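Local structure of EscD/YscD/HrpQ family type III secretion system inner membrane ring protein (6UID) at residues M3-I7 with V19-E23; A45-V50 with E62-C67; V58-W63 with Q76-L82. The protein forms part of the inner membrane ring of the type III secretion system, its cytoplasmic domain probably meeting the sorting platform beneath the basal body. All coordinates share one frame; numbering follows the deposited sequence. Where two conformers were deposited one is given.

Contact 1 (M3-I7 with V19-E23); sequences MAWKI and VSLGE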
ATOM      1  N   MET A   3       5.182  -6.058  18.243  1.00 53.18           N
ATOM      2  CA  MET A   3       5.091  -4.980  17.215  1.00 31.08           C
ATOM      3  C   MET A   3       3.640  -4.580  17.011  1.00 22.81           C
ATOM      4  O   MET A   3       2.740  -5.242  17.510  1.00 34.74           O
ATOM      5  CB  MET A   3       5.719  -5.439  15.917  1.00 30.62           C
ATOM      6  CG  MET A   3       7.225  -5.497  16.033  1.00 33.08           C
ATOM      7  SD  MET A   3       8.013  -5.924  14.495  1.00 29.71           S
ATOM      8  CE  MET A   3       9.703  -5.443  14.837  1.00 33.05           C
ATOM      9  N   ALA A   4       3.428  -3.494  16.266  1.00 22.03           N
ATOM     10  CA  ALA A   4       2.175  -2.753  16.276  1.00 26.23           C
ATOM     11  C   ALA A   4       1.189  -3.199  15.196  1.00 21.88           C
ATOM     12  O   ALA A   4      -0.021  -3.287  15.435  1.00 22.12           O
ATOM     13  CB  ALA A   4       2.493  -1.269  16.062  1.00 45.75           C
ATOM     14  N   TRP A   5       1.700  -3.460  13.999  1.00 17.77           N
ATOM     15  CA  TRP A   5       0.875  -3.766  12.847  1.00 14.65           C
ATOM     16  C   TRP A   5       1.627  -4.758  11.986  1.00 14.83           C
ATOM     17  O   TRP A   5       2.837  -4.916  12.110  1.00 17.36           O
ATOM     18  CB  TRP A   5       0.569  -2.489  12.037  1.00 16.96           C
ATOM     19  CG  TRP A   5      -0.165  -1.455  12.859  1.00 14.93           C
ATOM     20  CD1 TRP A   5       0.383  -0.396  13.515  1.00 18.84           C
ATOM     21  CD2 TRP A   5      -1.559  -1.423  13.127  1.00 15.48           C
ATOM     22  NE1 TRP A   5      -0.592   0.289  14.181  1.00 18.89           N
ATOM     23  CE2 TRP A   5      -1.801  -0.312  13.957  1.00 16.69           C
ATOM     24  CE3 TRP A   5      -2.626  -2.226  12.743  1.00 15.75           C
ATOM     25  CZ2 TRP A   5      -3.086   0.016  14.412  1.00 18.11           C
ATOM     26  CZ3 TRP A   5      -3.898  -1.907  13.198  1.00 17.03           C
ATOM     27  CH2 TRP A   5      -4.110  -0.789  14.028  1.00 17.95           C
ATOM     28  N   LYS A   6       0.914  -5.419  11.096  1.00 12.91           N
ATOM     29  CA  LYS A   6       1.540  -6.253  10.087  1.00 13.35           C
ATOM     30  C   LYS A   6       0.994  -5.894   8.712  1.00 13.14           C
ATOM     31  O   LYS A   6      -0.159  -5.467   8.573  1.00 12.91           O
ATOM     32  CB  LYS A   6       1.349  -7.745  10.384  1.00 14.97           C
ATOM     33  CG  LYS A   6      -0.083  -8.170  10.600  1.00 16.38           C
ATOM     34  CD  LYS A   6      -0.161  -9.674  10.901  1.00 19.40           C
ATOM     35  CE  LYS A   6      -1.604 -10.098  10.958  1.00 17.86           C
ATOM     36  NZ  LYS A   6      -1.760 -11.539  11.361  1.00 22.62           N
ATOM     37  N   ILE A   7       1.825  -6.062   7.692  1.00 11.64           N
ATOM     38  CA  ILE A   7       1.503  -5.736   6.314  1.00 12.26           C
ATOM     39  C   ILE A   7       1.579  -6.997   5.471  1.00 12.53           C
ATOM     40  O   ILE A   7       2.441  -7.856   5.705  1.00 13.61           O
ATOM     41  CB  ILE A   7       2.450  -4.641   5.792  1.00 14.19           C
ATOM     42  CG1 ILE A   7       2.136  -4.271   4.354  1.00 17.44           C
ATOM     43  CG2 ILE A   7       3.904  -5.067   5.900  1.00 18.62           C
ATOM     44  CD1 ILE A   7       2.656  -2.866   4.000  1.00 23.59           C
ATOM     45  N   VAL A  19       4.919  -9.013   6.820  1.00 12.43           N
ATOM     46  CA  VAL A  19       5.979  -8.424   7.632  1.00 12.08           C
ATOM     47  C   VAL A  19       5.336  -7.701   8.808  1.00 13.37           C
ATOM     48  O   VAL A  19       4.348  -6.980   8.639  1.00 14.21           O
ATOM     49  CB  VAL A  19       6.836  -7.439   6.815  1.00 14.30           C
ATOM     50  CG1 VAL A  19       8.026  -6.924   7.662  1.00 17.39           C
ATOM     51  CG2 VAL A  19       7.360  -8.073   5.551  1.00 20.13           C
ATOM     52  N   SER A  20       5.890  -7.859   9.989  1.00 11.93           N
ATOM     53  CA  SER A  20       5.493  -7.113  11.172  1.00 12.51           C
ATOM     54  C   SER A  20       6.266  -5.804  11.254  1.00 12.75           C
ATOM     55  O   SER A  20       7.457  -5.758  10.925  1.00 12.84           O
ATOM     56  CB  SER A  20       5.771  -7.919  12.439  1.00 13.68           C
ATOM     57  OG  SER A  20       5.033  -9.137  12.450  1.00 20.80           O
ATOM     58  N   LEU A  21       5.599  -4.741  11.693  1.00 13.43           N
ATOM     59  CA  LEU A  21       6.136  -3.392  11.670  1.00 13.97           C
ATOM     60  C   LEU A  21       6.122  -2.815  13.079  1.00 15.05           C
ATOM     61  O   LEU A  21       5.076  -2.816  13.748  1.00 16.02           O
ATOM     62  CB  LEU A  21       5.287  -2.483  10.779  1.00 15.55           C
ATOM     63  CG  LEU A  21       5.114  -2.934   9.334  1.00 15.37           C
ATOM     64  CD1 LEU A  21       4.191  -1.937   8.631  1.00 19.90           C
ATOM     65  CD2 LEU A  21       6.418  -3.121   8.589  1.00 17.45           C
ATOM     66  N   GLY A  22       7.261  -2.290  13.505  1.00 13.70           N
ATOM     67  CA  GLY A  22       7.348  -1.502  14.711  1.00 14.86           C
ATOM     68  C   GLY A  22       6.951  -0.059  14.457  1.00 15.04           C
ATOM     69  O   GLY A  22       6.419   0.301  13.405  1.00 16.34           O
ATOM     70  N   GLU A  23       7.228   0.785  15.448  1.00 16.93           N
ATOM     71  CA  GLU A  23       6.870   2.198  15.382  0.50 14.47           C
ATOM     72  C   GLU A  23       7.959   2.986  14.662  1.00 14.00           C
ATOM     73  O   GLU A  23       9.148   2.827  14.957  1.00 17.04           O
ATOM     74  CB  GLU A  23       6.672   2.763  16.791  0.50 18.96           C
ATOM     75  CG  GLU A  23       5.422   2.254  17.501  0.50 30.87           C
ATOM     76  CD  GLU A  23       5.045   3.111  18.703  0.50 51.73           C
ATOM     77  OE1 GLU A  23       5.865   3.211  19.640  0.50 53.46           O
ATOM     78  OE2 GLU A  23       3.937   3.697  18.706  0.50 42.94           O
TER

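Contact 2 (A45-V50 with E62-C67); sequences AAVHLV and EWAEGC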
ATOM      1  N   ALA A  45       9.192   2.511  -7.827  1.00 14.63           N
ATOM      2  CA  ALA A  45      10.225   3.519  -7.697  1.00 15.30           C
ATOM      3  C   ALA A  45      11.216   3.164  -6.588  1.00 14.96           C
ATOM      4  O   ALA A  45      10.927   2.359  -5.697  1.00 14.81           O
ATOM      5  CB  ALA A  45       9.597   4.882  -7.417  1.00 15.96           C
ATOM      6  N   ALA A  46      12.383   3.813  -6.636  1.00 16.23           N
ATOM      7  CA  ALA A  46      13.410   3.610  -5.612  1.00 15.65           C
ATOM      8  C   ALA A  46      12.834   3.767  -4.207  1.00 17.40           C
ATOM      9  O   ALA A  46      13.041   2.909  -3.328  1.00 15.22           O
ATOM     10  CB  ALA A  46      14.559   4.588  -5.829  1.00 17.47           C
ATOM     11  N   VAL A  47      12.080   4.851  -3.992  1.00 15.56           N
ATOM     12  CA  VAL A  47      11.181   5.001  -2.848  1.00 13.83           C
ATOM     13  C   VAL A  47       9.789   5.203  -3.422  1.00 14.39           C
ATOM     14  O   VAL A  47       9.486   6.251  -4.018  1.00 17.69           O
ATOM     15  CB  VAL A  47      11.580   6.146  -1.909  1.00 16.67           C
ATOM     16  CG1 VAL A  47      10.601   6.251  -0.747  1.00 17.50           C
ATOM     17  CG2 VAL A  47      12.990   5.919  -1.377  1.00 17.03           C
ATOM     18  N   HIS A  48       8.953   4.189  -3.271  1.00 12.20           N
ATOM     19  CA  HIS A  48       7.640   4.158  -3.888  1.00 12.39           C
ATOM     20  C   HIS A  48       6.543   4.691  -2.978  1.00 13.03           C
ATOM     21  O   HIS A  48       5.595   5.329  -3.459  1.00 14.48           O
ATOM     22  CB  HIS A  48       7.329   2.703  -4.264  1.00 14.42           C
ATOM     23  CG  HIS A  48       6.206   2.567  -5.238  1.00 14.32           C
ATOM     24  ND1 HIS A  48       6.370   2.786  -6.590  1.00 16.84           N
ATOM     25  CD2 HIS A  48       4.912   2.240  -5.054  1.00 18.34           C
ATOM     26  CE1 HIS A  48       5.203   2.625  -7.191  1.00 17.27           C
ATOM     27  NE2 HIS A  48       4.308   2.282  -6.289  1.00 16.69           N
ATOM     28  N   LEU A  49       6.634   4.409  -1.683  1.00 12.89           N
ATOM     29  CA  LEU A  49       5.609   4.745  -0.710  1.00 13.75           C
ATOM     30  C   LEU A  49       6.283   4.899   0.644  1.00 12.73           C
ATOM     31  O   LEU A  49       7.190   4.135   0.976  1.00 13.80           O
ATOM     32  CB  LEU A  49       4.578   3.617  -0.667  1.00 14.75           C
ATOM     33  CG  LEU A  49       3.382   3.771   0.272  1.00 14.87           C
ATOM     34  CD1 LEU A  49       2.558   4.963  -0.137  1.00 16.74           C
ATOM     35  CD2 LEU A  49       2.538   2.496   0.248  1.00 18.22           C
ATOM     36  N   VAL A  50       5.885   5.916   1.412  1.00 12.73           N
ATOM     37  CA  VAL A  50       6.402   6.147   2.750  1.00 13.59           C
ATOM     38  C   VAL A  50       5.224   6.266   3.693  1.00 13.34           C
ATOM     39  O   VAL A  50       4.304   7.065   3.453  1.00 13.49           O
ATOM     40  CB  VAL A  50       7.268   7.415   2.834  1.00 14.84           C
ATOM     41  CG1 VAL A  50       7.893   7.532   4.205  1.00 16.84           C
ATOM     42  CG2 VAL A  50       8.345   7.388   1.800  1.00 16.30           C
ATOM     43  N   GLU A  62       4.138   9.950   1.806  1.00 14.26           N
ATOM     44  CA  GLU A  62       4.732  10.319   0.526  1.00 15.78           C
ATOM     45  C   GLU A  62       4.627   9.137  -0.424  1.00 14.06           C
ATOM     46  O   GLU A  62       4.469   7.986   0.003  1.00 15.15           O
ATOM     47  CB  GLU A  62       6.235  10.654   0.645  1.00 21.90           C
ATOM     48  CG  GLU A  62       6.605  11.644   1.723  1.00 28.02           C
ATOM     49  CD  GLU A  62       8.113  11.759   1.917  1.00 46.26           C
ATOM     50  OE1 GLU A  62       8.869  11.351   1.009  1.00 38.81           O
ATOM     51  OE2 GLU A  62       8.538  12.246   2.985  1.00 47.60           O
ATOM     52  N   TRP A  63       4.733   9.428  -1.723  1.00 14.79           N
ATOM     53  CA  TRP A  63       4.695   8.379  -2.729  1.00 14.94           C
ATOM     54  C   TRP A  63       5.347   8.844  -4.027  1.00 16.05           C
ATOM     55  O   TRP A  63       5.560  10.037  -4.251  1.00 19.51           O
ATOM     56  CB  TRP A  63       3.270   7.920  -2.999  1.00 16.98           C
ATOM     57  CG  TRP A  63       2.367   9.019  -3.459  1.00 14.97           C
ATOM     58  CD1 TRP A  63       2.137   9.402  -4.745  1.00 16.27           C
ATOM     59  CD2 TRP A  63       1.593   9.890  -2.633  1.00 14.74           C
ATOM     60  NE1 TRP A  63       1.253  10.460  -4.778  1.00 17.11           N
ATOM     61  CE2 TRP A  63       0.899  10.771  -3.488  1.00 16.56           C
ATOM     62  CE3 TRP A  63       1.407   9.994  -1.257  1.00 14.86           C
ATOM     63  CZ2 TRP A  63       0.020  11.747  -3.001  1.00 17.43           C
ATOM     64  CZ3 TRP A  63       0.537  10.959  -0.787  1.00 16.41           C
ATOM     65  CH2 TRP A  63      -0.133  11.817  -1.653  1.00 17.85           C
ATOM     66  N   ALA A  64       5.619   7.864  -4.886  1.00 17.18           N
ATOM     67  CA  ALA A  64       6.344   8.091  -6.128  1.00 20.40           C
ATOM     68  C   ALA A  64       5.572   8.952  -7.114  1.00 19.34           C
ATOM     69  O   ALA A  64       4.362   8.811  -7.278  1.00 19.64           O
ATOM     70  CB  ALA A  64       6.624   6.752  -6.803  1.00 29.09           C
ATOM     71  N   GLU A  65       6.316   9.803  -7.825  1.00 22.79           N
ATOM     72  CA  GLU A  65       5.753  10.565  -8.927  1.00 24.74           C
ATOM     73  C   GLU A  65       5.157   9.614  -9.955  1.00 23.18           C
ATOM     74  O   GLU A  65       5.721   8.566 -10.268  1.00 25.65           O
ATOM     75  CB  GLU A  65       6.853  11.419  -9.570  1.00 33.49           C
ATOM     76  CG  GLU A  65       6.342  12.496 -10.516  1.00 41.51           C
ATOM     77  N   GLY A  66       3.982   9.969 -10.452  1.00 23.25           N
ATOM     78  CA  GLY A  66       3.309   9.167 -11.441  1.00 25.19           C
ATOM     79  C   GLY A  66       2.334   8.165 -10.880  1.00 29.74           C
ATOM     80  O   GLY A  66       1.591   7.545 -11.649  1.00 31.75           O
ATOM     81  N   CYS A  67       2.316   7.981  -9.568  1.00 21.36           N
ATOM     82  CA  CYS A  67       1.337   7.123  -8.935  1.00 21.98           C
ATOM     83  C   CYS A  67       0.424   7.950  -8.042  1.00 19.71           C
ATOM     84  O   CYS A  67       0.724   9.097  -7.687  1.00 21.77           O
ATOM     85  CB  CYS A  67       2.013   6.045  -8.088  1.00 23.60           C
ATOM     86  SG  CYS A  67       2.968   4.849  -9.078  1.00 29.58           S
TER

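Contact 3 (V58-W63 with Q76-L82); sequences VRLLEW and QVAGAIL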
ATOM      1  N   VAL A  58      -1.651   3.813  11.060  1.00 13.06           N
ATOM      2  CA  VAL A  58      -0.749   3.923   9.926  1.00 13.00           C
ATOM      3  C   VAL A  58      -1.139   5.156   9.132  1.00 14.80           C
ATOM      4  O   VAL A  58      -2.292   5.283   8.708  1.00 14.32           O
ATOM      5  CB  VAL A  58      -0.825   2.656   9.056  1.00 14.54           C
ATOM      6  CG1 VAL A  58      -0.052   2.841   7.769  1.00 15.42           C
ATOM      7  CG2 VAL A  58      -0.361   1.475   9.868  1.00 15.55           C
ATOM      8  N   ARG A  59      -0.174   6.043   8.902  1.00 12.96           N
ATOM      9  CA  ARG A  59      -0.381   7.299   8.195  1.00 12.54           C
ATOM     10  C   ARG A  59       0.388   7.306   6.879  1.00 12.52           C
ATOM     11  O   ARG A  59       1.559   6.916   6.833  1.00 12.85           O
ATOM     12  CB  ARG A  59       0.066   8.484   9.051  1.00 14.11           C
ATOM     13  CG  ARG A  59      -0.325   9.813   8.473  1.00 14.86           C
ATOM     14  CD  ARG A  59       0.186  10.990   9.311  1.00 14.93           C
ATOM     15  NE  ARG A  59      -0.194  10.932  10.728  1.00 15.66           N
ATOM     16  CZ  ARG A  59      -1.333  11.396  11.229  1.00 14.91           C
ATOM     17  NH1 ARG A  59      -2.250  11.966  10.469  1.00 14.62           N
ATOM     18  NH2 ARG A  59      -1.540  11.296  12.546  1.00 16.16           N
ATOM     19  N   LEU A  60      -0.270   7.755   5.812  1.00 12.37           N
ATOM     20  CA  LEU A  60       0.342   7.937   4.510  1.00 13.24           C
ATOM     21  C   LEU A  60       1.118   9.246   4.488  1.00 13.66           C
ATOM     22  O   LEU A  60       0.564  10.298   4.825  1.00 14.69           O
ATOM     23  CB  LEU A  60      -0.775   8.009   3.476  1.00 15.40           C
ATOM     24  CG  LEU A  60      -0.394   8.325   2.044  1.00 15.75           C
ATOM     25  CD1 LEU A  60       0.476   7.223   1.444  1.00 17.18           C
ATOM     26  CD2 LEU A  60      -1.671   8.530   1.244  1.00 16.18           C
ATOM     27  N   LEU A  61       2.394   9.194   4.094  1.00 13.92           N
ATOM     28  CA  LEU A  61       3.225  10.401   4.031  1.00 14.26           C
ATOM     29  C   LEU A  61       3.584  10.842   2.621  1.00 16.07           C
ATOM     30  O   LEU A  61       3.410  12.020   2.280  1.00 19.28           O
ATOM     31  CB  LEU A  61       4.522  10.221   4.838  1.00 16.99           C
ATOM     32  CG  LEU A  61       4.356  10.080   6.346  1.00 23.36           C
ATOM     33  CD1 LEU A  61       5.735   9.943   6.999  1.00 26.73           C
ATOM     34  CD2 LEU A  61       3.608  11.242   6.937  1.00 26.87           C
ATOM     35  N   GLU A  62       4.138   9.950   1.806  1.00 14.26           N
ATOM     36  CA  GLU A  62       4.732  10.319   0.526  1.00 15.78           C
ATOM     37  C   GLU A  62       4.627   9.137  -0.424  1.00 14.06           C
ATOM     38  O   GLU A  62       4.469   7.986   0.003  1.00 15.15           O
ATOM     39  CB  GLU A  62       6.235  10.654   0.645  1.00 21.90           C
ATOM     40  CG  GLU A  62       6.605  11.644   1.723  1.00 28.02           C
ATOM     41  CD  GLU A  62       8.113  11.759   1.917  1.00 46.26           C
ATOM     42  OE1 GLU A  62       8.869  11.351   1.009  1.00 38.81           O
ATOM     43  OE2 GLU A  62       8.538  12.246   2.985  1.00 47.60           O
ATOM     44  N   TRP A  63       4.733   9.428  -1.723  1.00 14.79           N
ATOM     45  CA  TRP A  63       4.695   8.379  -2.729  1.00 14.94           C
ATOM     46  C   TRP A  63       5.347   8.844  -4.027  1.00 16.05           C
ATOM     47  O   TRP A  63       5.560  10.037  -4.251  1.00 19.51           O
ATOM     48  CB  TRP A  63       3.270   7.920  -2.999  1.00 16.98           C
ATOM     49  CG  TRP A  63       2.367   9.019  -3.459  1.00 14.97           C
ATOM     50  CD1 TRP A  63       2.137   9.402  -4.745  1.00 16.27           C
ATOM     51  CD2 TRP A  63       1.593   9.890  -2.633  1.00 14.74           C
ATOM     52  NE1 TRP A  63       1.253  10.460  -4.778  1.00 17.11           N
ATOM     53  CE2 TRP A  63       0.899  10.771  -3.488  1.00 16.56           C
ATOM     54  CE3 TRP A  63       1.407   9.994  -1.257  1.00 14.86           C
ATOM     55  CZ2 TRP A  63       0.020  11.747  -3.001  1.00 17.43           C
ATOM     56  CZ3 TRP A  63       0.537  10.959  -0.787  1.00 16.41           C
ATOM     57  CH2 TRP A  63      -0.133  11.817  -1.653  1.00 17.85           C
ATOM     58  N   GLN A  76      -6.108   9.022  -1.910  1.00 15.42           N
ATOM     59  CA  GLN A  76      -5.748   9.496  -0.585  1.00 15.98           C
ATOM     60  C   GLN A  76      -4.760  10.647  -0.701  1.00 17.86           C
ATOM     61  O   GLN A  76      -4.005  10.744  -1.674  1.00 20.18           O
ATOM     62  CB  GLN A  76      -5.124   8.373   0.238  1.00 16.40           C
ATOM     63  CG  GLN A  76      -6.036   7.175   0.460  1.00 16.16           C
ATOM     64  CD  GLN A  76      -7.294   7.550   1.185  1.00 19.32           C
ATOM     65  OE1 GLN A  76      -7.231   8.029   2.326  1.00 21.35           O
ATOM     66  NE2 GLN A  76      -8.446   7.365   0.535  1.00 16.95           N
ATOM     67  N   VAL A  77      -4.754  11.501   0.315  1.00 18.09           N
ATOM     68  CA  VAL A  77      -3.830  12.627   0.378  1.00 18.05           C
ATOM     69  C   VAL A  77      -2.815  12.409   1.494  1.00 17.77           C
ATOM     70  O   VAL A  77      -3.003  11.604   2.419  1.00 16.28           O
ATOM     71  CB  VAL A  77      -4.565  13.973   0.555  1.00 17.87           C
ATOM     72  CG1 VAL A  77      -5.469  14.216  -0.646  1.00 21.71           C
ATOM     73  CG2 VAL A  77      -5.338  14.003   1.872  1.00 20.71           C
ATOM     74  N   ALA A  78      -1.718  13.154   1.403  1.00 15.78           N
ATOM     75  CA  ALA A  78      -0.694  13.097   2.431  1.00 15.95           C
ATOM     76  C   ALA A  78      -1.298  13.402   3.794  1.00 15.83           C
ATOM     77  O   ALA A  78      -2.088  14.340   3.947  1.00 16.93           O
ATOM     78  CB  ALA A  78       0.415  14.108   2.125  1.00 19.42           C
ATOM     79  N   GLY A  79      -0.940  12.590   4.776  1.00 14.86           N
ATOM     80  CA  GLY A  79      -1.395  12.758   6.130  1.00 16.68           C
ATOM     81  C   GLY A  79      -2.577  11.892   6.483  1.00 15.14           C
ATOM     82  O   GLY A  79      -2.957  11.833   7.655  1.00 15.64           O
ATOM     83  N   ALA A  80      -3.167  11.222   5.499  1.00 15.43           N
ATOM     84  CA  ALA A  80      -4.344  10.404   5.761  1.00 15.34           C
ATOM     85  C   ALA A  80      -4.008   9.223   6.665  1.00 13.42           C
ATOM     86  O   ALA A  80      -2.939   8.623   6.568  1.00 13.49           O
ATOM     87  CB  ALA A  80      -4.882   9.858   4.442  1.00 19.25           C
ATOM     88  N   ILE A  81      -4.926   8.912   7.566  1.00 14.49           N
ATOM     89  CA  ILE A  81      -4.875   7.683   8.348  1.00 13.22           C
ATOM     90  C   ILE A  81      -5.559   6.598   7.530  1.00 14.38           C
ATOM     91  O   ILE A  81      -6.710   6.760   7.107  1.00 16.71           O
ATOM     92  CB  ILE A  81      -5.553   7.855   9.714  1.00 16.45           C
ATOM     93  CG1 ILE A  81      -4.776   8.845  10.600  1.00 18.74           C
ATOM     94  CG2 ILE A  81      -5.722   6.505  10.411  1.00 18.35           C
ATOM     95  CD1 ILE A  81      -3.396   8.414  10.998  1.00 17.39           C
ATOM     96  N   LEU A  82      -4.844   5.518   7.288  1.00 13.37           N
ATOM     97  CA  LEU A  82      -5.338   4.422   6.467  1.00 13.37           C
ATOM     98  C   LEU A  82      -6.064   3.403   7.336  1.00 17.25           C
ATOM     99  O   LEU A  82      -5.825   3.309   8.545  1.00 17.79           O
ATOM    100  CB  LEU A  82      -4.183   3.795   5.711  1.00 12.76           C
ATOM    101  CG  LEU A  82      -3.459   4.733   4.744  1.00 14.63           C
ATOM    102  CD1 LEU A  82      -2.310   3.963   4.081  1.00 14.62           C
ATOM    103  CD2 LEU A  82      -4.391   5.350   3.717  1.00 16.07           C
TER
HETATM  104  O   HOH W   1      -4.561   3.204  10.931  1.00 15.60           O

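Contact 1 (M3-I7 with V19-E23)
Ile7 and Val19 lie side by side across an antiparallel pair of strands and point the same way, with Ile7 CG2 3.9 Å from Val19 CB. Ile7 CG2 also reaches Leu21 CD1, at 4.2 Å. Branched aliphatic residues suit this face, where Leu37 of strand 37-38 touches all three. Because CG1 of Ile7 stands anti to the backbone N (chi1 -180°), CG2 is left between N and the carbonyl carbon, turned to the partner strand.

The other face carries Lys6 and Ser20, whose CA atoms approach to 4.2 Å in a non-hydrogen-bonded pair. The extended Lys6 chain leads away from the small serine, and its NZ binds Arg102 O. Met3 also comes to Ser20: its unbranched chain runs over the backbone of Leu21 and Gly22 until Met3 SD lies 3.6 Å from Ser20 CB.

Trp5 turns its indole away from the partner strand, toward Phe97, which it meets edge-to-face, while NE1 binds Asp54 O. Its backbone still pairs firmly, Leu21 N giving a 2.8 Å bond to Trp5 O, and Ile7 exchanges two bonds with Val19. One extra residue disturbs the register: Ala4 N donates to Leu21 O at 3.1 Å, tilted 22° from the carbonyl plane, and Trp5 N adds a weak bond to that oxygen.

Ala4 and Trp5 opposite Leu21 thus form a classic beta bulge, set where the hairpin of strands 5-9 and 18-21 opens at the edge of an antiparallel sheet.

Contact 2 (A45-V50 with E62-C67)
The His48 ring packs against Ala64 and Cys67, which both approach it obliquely from the 62-67 segment, and following it outward shows how the loops beyond the strand ends are joined. CB starts away from the 62-67 segment, but a chi1 of -164° sets CG anti to the backbone N and brings the ring back. His48 ND1 lies 4.0 Å from Ala64 CB. His48 ND1 also accepts a bond from Ala45 N at 3.1 Å, nearly straight at 169° though tilted 20° from the ring plane, so the imidazole is tied to its own loop. Next along, His48 CE1 lies 3.7 Å from Cys67 SG. At the tip NE2 is bound to Cys90 O of strand 88-90. With one nitrogen accepting and the other at a carbonyl, the buried ring is fixed in rotation, and a neutral form with the proton on NE2 is likely.

Two small residues fit beside it, Ala45 CB and Ala64 CB meeting at 3.6 Å. The backbone closes the join, Ala64 N donating to His48 O from above the carbonyl plane.

Within the strands, Val50 and Glu62 lie side by side, their CB atoms 4.0 Å apart, the valine against the aliphatic root of an exposed acid. On the other face Leu49 CD1 reaches Trp63 CB at 4.2 Å, while the indole leads away toward Cys90. Val50 N donates to Glu62 O at 2.9 Å.

This is the open end of an antiparallel beta hairpin, strands 49-54 and 57-63, where the returning chain leaves in a type II turn from Ala64 to Cys67.

Contact 3 (V58-W63 with Q76-L82)
Arg59 reaches Ile81 by running out extended, CG anti to N, and then turning at chi3 (-54°), which carries the guanidinium back over the 76-82 segment. In Ile81, CG1 stands anti to the carbonyl carbon (chi1 -66°) and the chain bends again at chi2, which swings Ile81 CD1 over the centre of one face of the Arg59 guanidinium, 3.6 Å above its plane. The flat cation therefore offers its face to a methyl and its edge to a carbonyl: Arg59 NH1 donates to Gly79 O at 2.9 Å, about 16° out of the guanidinium plane. Arginine suits this place because its long aliphatic part can lie along the loop before its polar end is reached.

Leu60 is directed toward the loop from its CB. Leu60 CD2 arrives 3.6 Å from Gln76 CB, the two side chains crossing at an angle, and equally near Val77 O. Leu60 CB faces Leu82 CD1 across 4.4 Å. Trp63 brings its benzo edge to the loop, Ala78 N lying in the ring plane 3.7 Å from Trp63 CH2.

Backbone bonds lock the two segments together. Leu82 N reaches Val58 O, and Leu60 N donates to Ala80 O. The short one runs from Gly79 N to Leu60 O, at 2.7 Å. A water bridges Val58 N and Leu82 O. Gly79 occupies the third position of a type II turn, Val77 to Ala80, with a positive phi that favours glycine.

The loop from strand 74-75 toward strand 88-90 thus lies along the outer edge of strand 57-63, whose other edge pairs with strand 49-54; Leu60 and Leu82 face inward, where Leu82 touches Trp95 and Phe97 of strand 93-98.

How the contacts relate
Contact 1 comes first along the chain; contacts 2 and 3 overlap on strand 57-63, sharing Glu62 and Trp63. Contact 1 lies at the open end of a hairpin in the antiparallel sheet; contact 2 lies on the hairpin of strands 49-54 and 57-63 in the mixed sheet. Centres of contacts 2 and 3 are about 12 Å apart, and Leu49 packs on Leu60 between them. Contacts 1 and 3, with centres about 17 Å apart, touch where Trp5 meets Val58, joining the two sheets. Contacts 1 and 2 do not touch, their centres lying about 20 Å apart. Such an all-beta, two-sheet build is consistent with the SMAD-FHA clan to which this cytoplasmic domain belongs.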